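Local coordinates for T9SS C-terminal target domain-containing protein (Bacteroides cellulosilyticus, PDB 5JVK) that probably hydrolyses O-glycosidic bonds in carbohydrates, as a family 39 glycoside hydrolase of a gut symbiont, at residues N294-G299 with Y361-R366; G305-P308 with T314-P317; K321-N326 with L334-T339. All blocks are in the same frame, centred on the assembly; numbering follows the deposited sequence.

Contact 1: residues N294-G299 with Y361-R366; sequences NTPDFG and YLLSRR
Asp297 and Leu363 both set CG anti to the carbonyl carbon, at chi1 -59° and -69°, and these torsions carry a carboxylate and an isobutyl group towards each other between loop and helix. The two side chains cross at about a right angle. Leu363 CD1 comes to rest over the flat carboxylate, 4.0 Å from Asp297 OD2. That CD1 methyl also meets Pro296, 4.1 Å from its backbone C and 4.3 Å from CB, so it rests against both residues. In the (β/α)8 barrel this joins the loop that follows strand 284-287 to helix 350-366, which leads into the last barrel strand. The loop is held in shape by an ST motif, in which Thr295 OG1 accepts a hydrogen bond from Phe298 N at 3.1 Å. A leucine suits its side of the contact because it fills space without competing for the carboxylate oxygens, and these are already engaged. OD2 of Asp297 pairs with Arg359 of the same helix, while OD1 takes Lys430 and the indole N-H of Trp446, both from the neighbouring antiparallel sheet. Two opposite charges would probably stabilise the ionised form of this buried aspartate, and Leu363 itself also packs against Trp446.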
loop_
_atom_site.group_PDB
_atom_site.type_symbol
_atom_site.label_atom_id
_atom_site.label_comp_id
_atom_site.label_asym_id
_atom_site.label_seq_id
_atom_site.Cartn_x
_atom_site.Cartn_y
_atom_site.Cartn_z
ATOM N N ASN A 294 -14.349 -8.576 -1.869
ATOM C CA ASN A 294 -15.387 -7.890 -1.084
ATOM C C ASN A 294 -14.889 -6.551 -0.554
ATOM O O ASN A 294 -13.690 -6.268 -0.586
ATOM C CB ASN A 294 -15.837 -8.761 0.092
ATOM C CG ASN A 294 -16.278 -10.139 -0.341
ATOM O OD1 ASN A 294 -15.637 -11.140 -0.019
ATOM N ND2 ASN A 294 -17.365 -10.198 -1.091
ATOM N N THR A 295 -15.816 -5.743 -0.043
ATOM C CA THR A 295 -15.472 -4.448 0.553
ATOM C C THR A 295 -14.633 -4.638 1.825
ATOM O O THR A 295 -14.717 -5.683 2.472
ATOM C CB THR A 295 -16.721 -3.626 0.951
ATOM O OG1 THR A 295 -17.457 -4.317 1.970
ATOM C CG2 THR A 295 -17.624 -3.361 -0.245
ATOM N N PRO A 296 -13.826 -3.625 2.190
ATOM C CA PRO A 296 -13.191 -3.644 3.504
ATOM C C PRO A 296 -14.174 -3.352 4.644
ATOM O O PRO A 296 -13.889 -3.695 5.785
ATOM C CB PRO A 296 -12.146 -2.534 3.400
ATOM C CG PRO A 296 -12.727 -1.578 2.422
ATOM C CD PRO A 296 -13.444 -2.429 1.415
ATOM N N ASP A 297 -15.304 -2.716 4.333
ATOM C CA ASP A 297 -16.342 -2.404 5.322
ATOM C C ASP A 297 -16.961 -3.671 5.902
ATOM O O ASP A 297 -16.993 -3.848 7.123
ATOM C CB ASP A 297 -17.461 -1.555 4.698
ATOM C CG ASP A 297 -16.960 -0.238 4.114
ATOM O OD1 ASP A 297 -17.416 0.836 4.565
ATOM O OD2 ASP A 297 -16.116 -0.286 3.193
ATOM N N PHE A 298 -17.452 -4.540 5.015
ATOM C CA PHE A 298 -18.192 -5.750 5.399
ATOM C C PHE A 298 -17.443 -7.070 5.192
ATOM O O PHE A 298 -17.724 -8.042 5.901
ATOM C CB PHE A 298 -19.522 -5.814 4.650
ATOM C CG PHE A 298 -20.378 -4.586 4.801
ATOM C CD1 PHE A 298 -20.551 -3.967 6.041
ATOM C CD2 PHE A 298 -21.052 -4.064 3.700
ATOM C CE1 PHE A 298 -21.357 -2.843 6.167
ATOM C CE2 PHE A 298 -21.859 -2.942 3.824
ATOM C CZ PHE A 298 -22.010 -2.328 5.058
ATOM N N GLY A 299 -16.519 -7.124 4.231
ATOM C CA GLY A 299 -15.667 -8.303 4.038
ATOM C C GLY A 299 -16.411 -9.604 3.771
ATOM O O GLY A 299 -17.343 -9.630 2.967
ATOM N N TYR A 361 -7.381 2.445 4.211
ATOM C CA TYR A 361 -6.548 3.338 5.024
ATOM C C TYR A 361 -7.374 4.278 5.906
ATOM O O TYR A 361 -6.957 4.607 7.019
ATOM C CB TYR A 361 -5.555 4.108 4.147
ATOM C CG TYR A 361 -4.481 3.210 3.575
ATOM C CD1 TYR A 361 -3.548 2.603 4.409
ATOM C CD2 TYR A 361 -4.403 2.950 2.206
ATOM C CE1 TYR A 361 -2.563 1.772 3.902
ATOM C CE2 TYR A 361 -3.419 2.117 1.686
ATOM C CZ TYR A 361 -2.499 1.531 2.542
ATOM O OH TYR A 361 -1.517 0.705 2.052
ATOM N N LEU A 362 -8.546 4.685 5.421
ATOM C CA LEU A 362 -9.480 5.476 6.224
ATOM C C LEU A 362 -10.058 4.663 7.383
ATOM O O LEU A 362 -10.096 5.148 8.515
ATOM C CB LEU A 362 -10.601 6.051 5.353
ATOM C CG LEU A 362 -10.149 7.141 4.375
ATOM C CD1 LEU A 362 -11.172 7.342 3.265
ATOM C CD2 LEU A 362 -9.875 8.454 5.092
ATOM N N LEU A 363 -10.491 3.434 7.108
ATOM C CA LEU A 363 -10.969 2.535 8.169
ATOM C C LEU A 363 -9.841 2.062 9.104
ATOM O O LEU A 363 -10.066 1.890 10.303
ATOM C CB LEU A 363 -11.714 1.332 7.582
ATOM C CG LEU A 363 -13.062 1.634 6.919
ATOM C CD1 LEU A 363 -13.545 0.432 6.120
ATOM C CD2 LEU A 363 -14.115 2.044 7.939
ATOM N N SER A 364 -8.643 1.853 8.561
ATOM C CA SER A 364 -7.482 1.466 9.377
ATOM C C SER A 364 -7.135 2.539 10.417
ATOM O O SER A 364 -6.942 2.226 11.591
ATOM C CB SER A 364 -6.269 1.166 8.495
ATOM O OG SER A 364 -5.108 0.932 9.271
ATOM N N ARG A 365 -7.077 3.797 9.983
ATOM C CA ARG A 365 -6.845 4.924 10.891
ATOM C C ARG A 365 -7.996 5.105 11.889
ATOM O O ARG A 365 -7.762 5.443 13.052
ATOM C CB ARG A 365 -6.625 6.218 10.093
ATOM C CG ARG A 365 -6.122 7.414 10.901
ATOM C CD ARG A 365 -4.675 7.261 11.348
ATOM N NE ARG A 365 -3.742 7.230 10.221
ATOM C CZ ARG A 365 -3.331 8.292 9.521
ATOM N NH1 ARG A 365 -3.766 9.520 9.798
ATOM N NH2 ARG A 365 -2.474 8.122 8.518
ATOM N N ARG A 366 -9.232 4.884 11.438
ATOM C CA ARG A 366 -10.412 4.958 12.315
ATOM C C ARG A 366 -10.268 4.035 13.521
ATOM O O ARG A 366 -10.431 4.470 14.660
ATOM C CB ARG A 366 -11.678 4.595 11.541
ATOM C CG ARG A 366 -12.975 4.739 12.324
ATOM C CD ARG A 366 -14.085 3.955 11.660
ATOM N NE ARG A 366 -15.338 4.036 12.404
ATOM C CZ ARG A 366 -16.415 3.279 12.179
ATOM N NH1 ARG A 366 -16.423 2.341 11.229
ATOM N NH2 ARG A 366 -17.501 3.460 12.924
#

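Contact 2: residues G305-P308 with T314-P317; sequences GPIP and TVWP
Ile307 and Thr314 bring their CA atoms to 6.9 Å, Ile307 in an extended backbone conformation within the loop and Thr314 in the first turn of helix 312-325, with no hydrogen bond passing between the two segments. The central group is the methyl of Thr314. Its chi1 of -57° puts OG1 beside the backbone N and leaves CG2 anti to that N, which directs the methyl at the loop, where it enters the corner between two consecutive residues: CG2 lies 3.7 Å from Ile307 CB and equally 3.7 Å from Pro308 CD. The CG2 branch of Ile307 adds a further contact with that methyl at 3.9 Å. A threonine suits this place because its two branches divide the work. CG2 meets the apolar loop while OG1 is hydrogen-bonded to Asn311, just ahead of the helix. Ile307 has its CG1 between the backbone N and the carbonyl carbon (chi1 47°), and the arm, extended at chi2, runs across the direction of the helix so that CD1 comes within 4.2 Å of Val315 CG2. Val315 is buried and touches Pro265 as well, whereas Pro308 adds a stiff ring at the more exposed margin. Ile307 also rests on Tyr318, one turn further along. Between Val315 and Tyr318 comes Pro317, which has no N-H to give to the preceding turn, and the helix is kinked there. Such an arrangement belongs to a (β/α)8 barrel in which a long loop after a strand, here 284-287, folds back against the beginning of the helix that it introduces, 312-325.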
loop_
_atom_site.group_PDB
_atom_site.type_symbol
_atom_site.label_atom_id
_atom_site.label_comp_id
_atom_site.label_asym_id
_atom_site.label_seq_id
_atom_site.Cartn_x
_atom_site.Cartn_y
_atom_site.Cartn_z
ATOM N N GLY A 305 -14.009 -18.823 14.309
ATOM C CA GLY A 305 -15.190 -18.314 15.023
ATOM C C GLY A 305 -15.114 -17.353 16.214
ATOM O O GLY A 305 -16.135 -17.159 16.883
ATOM N N PRO A 306 -13.936 -16.750 16.505
ATOM C CA PRO A 306 -13.956 -15.625 17.470
ATOM C C PRO A 306 -14.662 -14.329 17.009
ATOM O O PRO A 306 -15.056 -13.530 17.864
ATOM C CB PRO A 306 -12.466 -15.347 17.712
ATOM C CG PRO A 306 -11.784 -16.637 17.427
ATOM C CD PRO A 306 -12.566 -17.271 16.315
ATOM N N ILE A 307 -14.830 -14.137 15.692
ATOM C CA ILE A 307 -15.260 -12.847 15.102
ATOM C C ILE A 307 -16.478 -13.001 14.173
ATOM O O ILE A 307 -16.527 -13.958 13.403
ATOM C CB ILE A 307 -14.103 -12.164 14.315
ATOM C CG1 ILE A 307 -13.385 -13.152 13.379
ATOM C CG2 ILE A 307 -13.094 -11.555 15.279
ATOM C CD1 ILE A 307 -12.358 -12.514 12.471
ATOM N N PRO A 308 -17.456 -12.057 14.229
ATOM C CA PRO A 308 -18.665 -12.153 13.374
ATOM C C PRO A 308 -18.395 -12.225 11.857
ATOM O O PRO A 308 -18.962 -13.081 11.170
ATOM C CB PRO A 308 -19.451 -10.869 13.715
ATOM C CG PRO A 308 -18.480 -9.962 14.388
ATOM C CD PRO A 308 -17.516 -10.865 15.100
ATOM N N THR A 314 -14.160 -5.134 12.295
ATOM C CA THR A 314 -14.174 -6.250 13.241
ATOM C C THR A 314 -12.765 -6.705 13.600
ATOM O O THR A 314 -12.455 -6.891 14.778
ATOM C CB THR A 314 -14.942 -7.454 12.666
ATOM O OG1 THR A 314 -16.272 -7.051 12.322
ATOM C CG2 THR A 314 -15.009 -8.599 13.671
ATOM N N VAL A 315 -11.926 -6.897 12.584
ATOM C CA VAL A 315 -10.579 -7.454 12.766
ATOM C C VAL A 315 -9.630 -6.506 13.520
ATOM O O VAL A 315 -8.880 -6.958 14.390
ATOM C CB VAL A 315 -9.952 -7.872 11.410
ATOM C CG1 VAL A 315 -8.485 -8.277 11.563
ATOM C CG2 VAL A 315 -10.744 -9.012 10.783
ATOM N N TRP A 316 -9.660 -5.212 13.190
ATOM C CA TRP A 316 -8.714 -4.253 13.783
ATOM C C TRP A 316 -8.875 -4.160 15.318
ATOM O O TRP A 316 -7.891 -4.354 16.034
ATOM C CB TRP A 316 -8.776 -2.859 13.111
ATOM C CG TRP A 316 -7.773 -2.614 11.978
ATOM C CD1 TRP A 316 -6.936 -1.538 11.854
ATOM C CD2 TRP A 316 -7.521 -3.443 10.829
ATOM N NE1 TRP A 316 -6.184 -1.643 10.711
ATOM C CE2 TRP A 316 -6.522 -2.798 10.060
ATOM C CE3 TRP A 316 -8.040 -4.663 10.374
ATOM C CZ2 TRP A 316 -6.029 -3.334 8.863
ATOM C CZ3 TRP A 316 -7.547 -5.198 9.177
ATOM C CH2 TRP A 316 -6.551 -4.528 8.438
ATOM N N PRO A 317 -10.103 -3.899 15.826
ATOM C CA PRO A 317 -10.311 -3.919 17.286
ATOM C C PRO A 317 -10.077 -5.274 17.959
ATOM O O PRO A 317 -9.658 -5.308 19.116
ATOM C CB PRO A 317 -11.784 -3.517 17.443
ATOM C CG PRO A 317 -12.105 -2.773 16.206
ATOM C CD PRO A 317 -11.333 -3.479 15.129
#

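Contact 3: residues K321-N326 with L334-T339; sequences KISEEN and LSVWVT
Three backbone groups grip one water, which links Ser323 and Asn326 to Leu334. It donates to Ser323 O at 2.9 Å and to Asn326 O, also at 2.9 Å, and accepts from Leu334 N at 2.8 Å. The carbonyls at the end of a helix have no further turn to supply N-H groups, and the water serves Ser323 O in the last turn and Asn326 O just beyond the helix. Beside it runs a direct bond: Ser323 OG donates to Leu334 O at 3.0 Å. The C=O...OG angle is 144° and the hydroxyl is tilted 26° from the carbonyl plane. Ser323 reaches this oxygen because OG lies anti to its carbonyl carbon (chi1 -67°), beside the backbone N, a setting that also brings it near Leu319 O for a weak bond within the helix. The same Ser323 OG also touches Val336 CG2 at 3.5 Å. A small residue suits this close approach, since the CA atoms of Ser323 and Leu334 are only 5.6 Å apart. With an alanine here in place of the serine, Leu334 O would probably lose its hydroxyl mate and the water would be left as the polar link between helix end and strand. Leu334 turns its side chain to Ile270 and Leu274 of another helix, while Asn326 ND2 bonds back to Ile322 O at 3.0 Å and closes the helix end. In the (β/α)8 barrel this is where outer helix 312-325 hands over to the next strand, 335-341. The N-H and the C=O of Leu334 are both satisfied by the helix end, one through water and one through a hydroxyl, which implies a polar joint, specific in geometry, between residues that are themselves buried.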
loop_
_atom_site.group_PDB
_atom_site.type_symbol
_atom_site.label_atom_id
_atom_site.label_comp_id
_atom_site.label_asym_id
_atom_site.label_seq_id
_atom_site.Cartn_x
_atom_site.Cartn_y
_atom_site.Cartn_z
ATOM N N LYS A 321 -7.295 -5.864 20.984
ATOM C CA LYS A 321 -7.673 -6.512 22.247
ATOM C C LYS A 321 -6.702 -7.638 22.629
ATOM O O LYS A 321 -6.253 -7.700 23.772
ATOM C CB LYS A 321 -9.108 -7.051 22.141
ATOM C CG LYS A 321 -9.664 -7.745 23.381
ATOM C CD LYS A 321 -11.005 -8.407 23.076
ATOM C CE LYS A 321 -11.408 -9.431 24.130
ATOM N NZ LYS A 321 -11.859 -8.800 25.403
ATOM N N ILE A 322 -6.376 -8.506 21.671
ATOM C CA ILE A 322 -5.471 -9.639 21.909
ATOM C C ILE A 322 -4.111 -9.141 22.401
ATOM O O ILE A 322 -3.596 -9.644 23.399
ATOM C CB ILE A 322 -5.276 -10.520 20.644
ATOM C CG1 ILE A 322 -6.589 -11.208 20.228
ATOM C CG2 ILE A 322 -4.183 -11.569 20.851
ATOM C CD1 ILE A 322 -7.202 -12.133 21.262
ATOM N N SER A 323 -3.544 -8.159 21.701
ATOM C CA SER A 323 -2.242 -7.585 22.066
ATOM C C SER A 323 -2.278 -6.875 23.424
ATOM O O SER A 323 -1.347 -7.010 24.219
ATOM C CB SER A 323 -1.742 -6.630 20.976
ATOM O OG SER A 323 -1.449 -7.333 19.780
ATOM N N GLU A 324 -3.352 -6.135 23.684
ATOM C CA GLU A 324 -3.560 -5.483 24.983
ATOM C C GLU A 324 -3.670 -6.475 26.145
ATOM O O GLU A 324 -3.091 -6.248 27.208
ATOM C CB GLU A 324 -4.815 -4.608 24.952
ATOM C CG GLU A 324 -4.633 -3.296 24.208
ATOM C CD GLU A 324 -5.931 -2.533 24.005
ATOM O OE1 GLU A 324 -6.994 -2.991 24.475
ATOM O OE2 GLU A 324 -5.887 -1.461 23.367
ATOM N N GLU A 325 -4.411 -7.562 25.934
ATOM C CA GLU A 325 -4.703 -8.537 26.998
ATOM C C GLU A 325 -3.647 -9.635 27.192
ATOM O O GLU A 325 -3.694 -10.354 28.194
ATOM C CB GLU A 325 -6.077 -9.176 26.759
ATOM C CG GLU A 325 -7.230 -8.200 26.948
ATOM C CD GLU A 325 -8.599 -8.823 26.730
ATOM O OE1 GLU A 325 -8.685 -9.965 26.220
ATOM O OE2 GLU A 325 -9.600 -8.155 27.065
ATOM N N ASN A 326 -2.710 -9.772 26.250
ATOM C CA ASN A 326 -1.674 -10.807 26.313
ATOM C C ASN A 326 -0.296 -10.187 26.104
ATOM O O ASN A 326 0.363 -10.419 25.088
ATOM C CB ASN A 326 -1.944 -11.908 25.280
ATOM C CG ASN A 326 -3.271 -12.609 25.506
ATOM O OD1 ASN A 326 -3.316 -13.710 26.055
ATOM N ND2 ASN A 326 -4.363 -11.971 25.090
ATOM N N LEU A 334 2.734 -6.530 21.945
ATOM C CA LEU A 334 3.111 -7.016 20.616
ATOM C C LEU A 334 2.447 -6.146 19.544
ATOM O O LEU A 334 1.228 -5.957 19.558
ATOM C CB LEU A 334 2.706 -8.477 20.408
ATOM C CG LEU A 334 3.421 -9.564 21.213
ATOM C CD1 LEU A 334 2.804 -10.917 20.884
ATOM C CD2 LEU A 334 4.916 -9.577 20.932
ATOM N N SER A 335 3.254 -5.615 18.629
ATOM C CA SER A 335 2.736 -4.821 17.515
ATOM C C SER A 335 2.150 -5.741 16.438
ATOM O O SER A 335 2.637 -6.855 16.229
ATOM C CB SER A 335 3.835 -3.930 16.926
ATOM O OG SER A 335 4.984 -4.687 16.585
ATOM N N VAL A 336 1.095 -5.274 15.775
ATOM C CA VAL A 336 0.435 -6.024 14.706
ATOM C C VAL A 336 0.686 -5.303 13.389
ATOM O O VAL A 336 0.264 -4.164 13.222
ATOM C CB VAL A 336 -1.084 -6.157 14.957
ATOM C CG1 VAL A 336 -1.753 -6.967 13.850
ATOM C CG2 VAL A 336 -1.336 -6.792 16.316
ATOM N N TRP A 337 1.364 -5.974 12.461
ATOM C CA TRP A 337 1.743 -5.386 11.177
ATOM C C TRP A 337 0.931 -6.007 10.045
ATOM O O TRP A 337 0.976 -7.216 9.847
ATOM C CB TRP A 337 3.235 -5.605 10.941
ATOM C CG TRP A 337 4.084 -4.887 11.939
ATOM C CD1 TRP A 337 4.346 -5.273 13.223
ATOM C CD2 TRP A 337 4.773 -3.647 11.744
ATOM N NE1 TRP A 337 5.159 -4.350 13.839
ATOM C CE2 TRP A 337 5.438 -3.343 12.953
ATOM C CE3 TRP A 337 4.897 -2.764 10.663
ATOM C CZ2 TRP A 337 6.218 -2.194 13.112
ATOM C CZ3 TRP A 337 5.672 -1.617 10.823
ATOM C CH2 TRP A 337 6.321 -1.344 12.040
ATOM N N VAL A 338 0.192 -5.186 9.302
ATOM C CA VAL A 338 -0.596 -5.678 8.167
ATOM C C VAL A 338 0.311 -5.662 6.934
ATOM O O VAL A 338 0.256 -4.751 6.108
ATOM C CB VAL A 338 -1.887 -4.851 7.971
ATOM C CG1 VAL A 338 -2.754 -5.446 6.867
ATOM C CG2 VAL A 338 -2.657 -4.769 9.286
ATOM N N THR A 339 1.157 -6.684 6.834
ATOM C CA THR A 339 2.245 -6.705 5.850
ATOM C C THR A 339 1.804 -7.004 4.414
ATOM O O THR A 339 2.571 -6.775 3.483
ATOM C CB THR A 339 3.374 -7.671 6.268
ATOM O OG1 THR A 339 2.862 -9.003 6.401
ATOM C CG2 THR A 339 3.993 -7.219 7.588
HETATM O O HOH W 1 1.014 -8.337 23.126
#

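In the fold
All three contacts lie on consecutive elements of the (β/α)8 barrel: the loop after strand 284-287, helix 312-325, strand 335-341 and helix 350-366. Contact 1 closes the widest span, and contacts 2 and 3 are nested within it in series, both using helix 312-325. The centres of contacts 1 and 2 are about 13 Å apart, as are those of 2 and 3, while the centres of 1 and 3 are about 18 Å apart and their nearest atoms about 6 Å. Trp316 connects them: its NE1 probably hydrogen-bonds to Ser364 OG of contact 1, and its ring packs on Val338 of contact 3. Two successive outer helices are thereby tied to each other and to the seventh barrel strand.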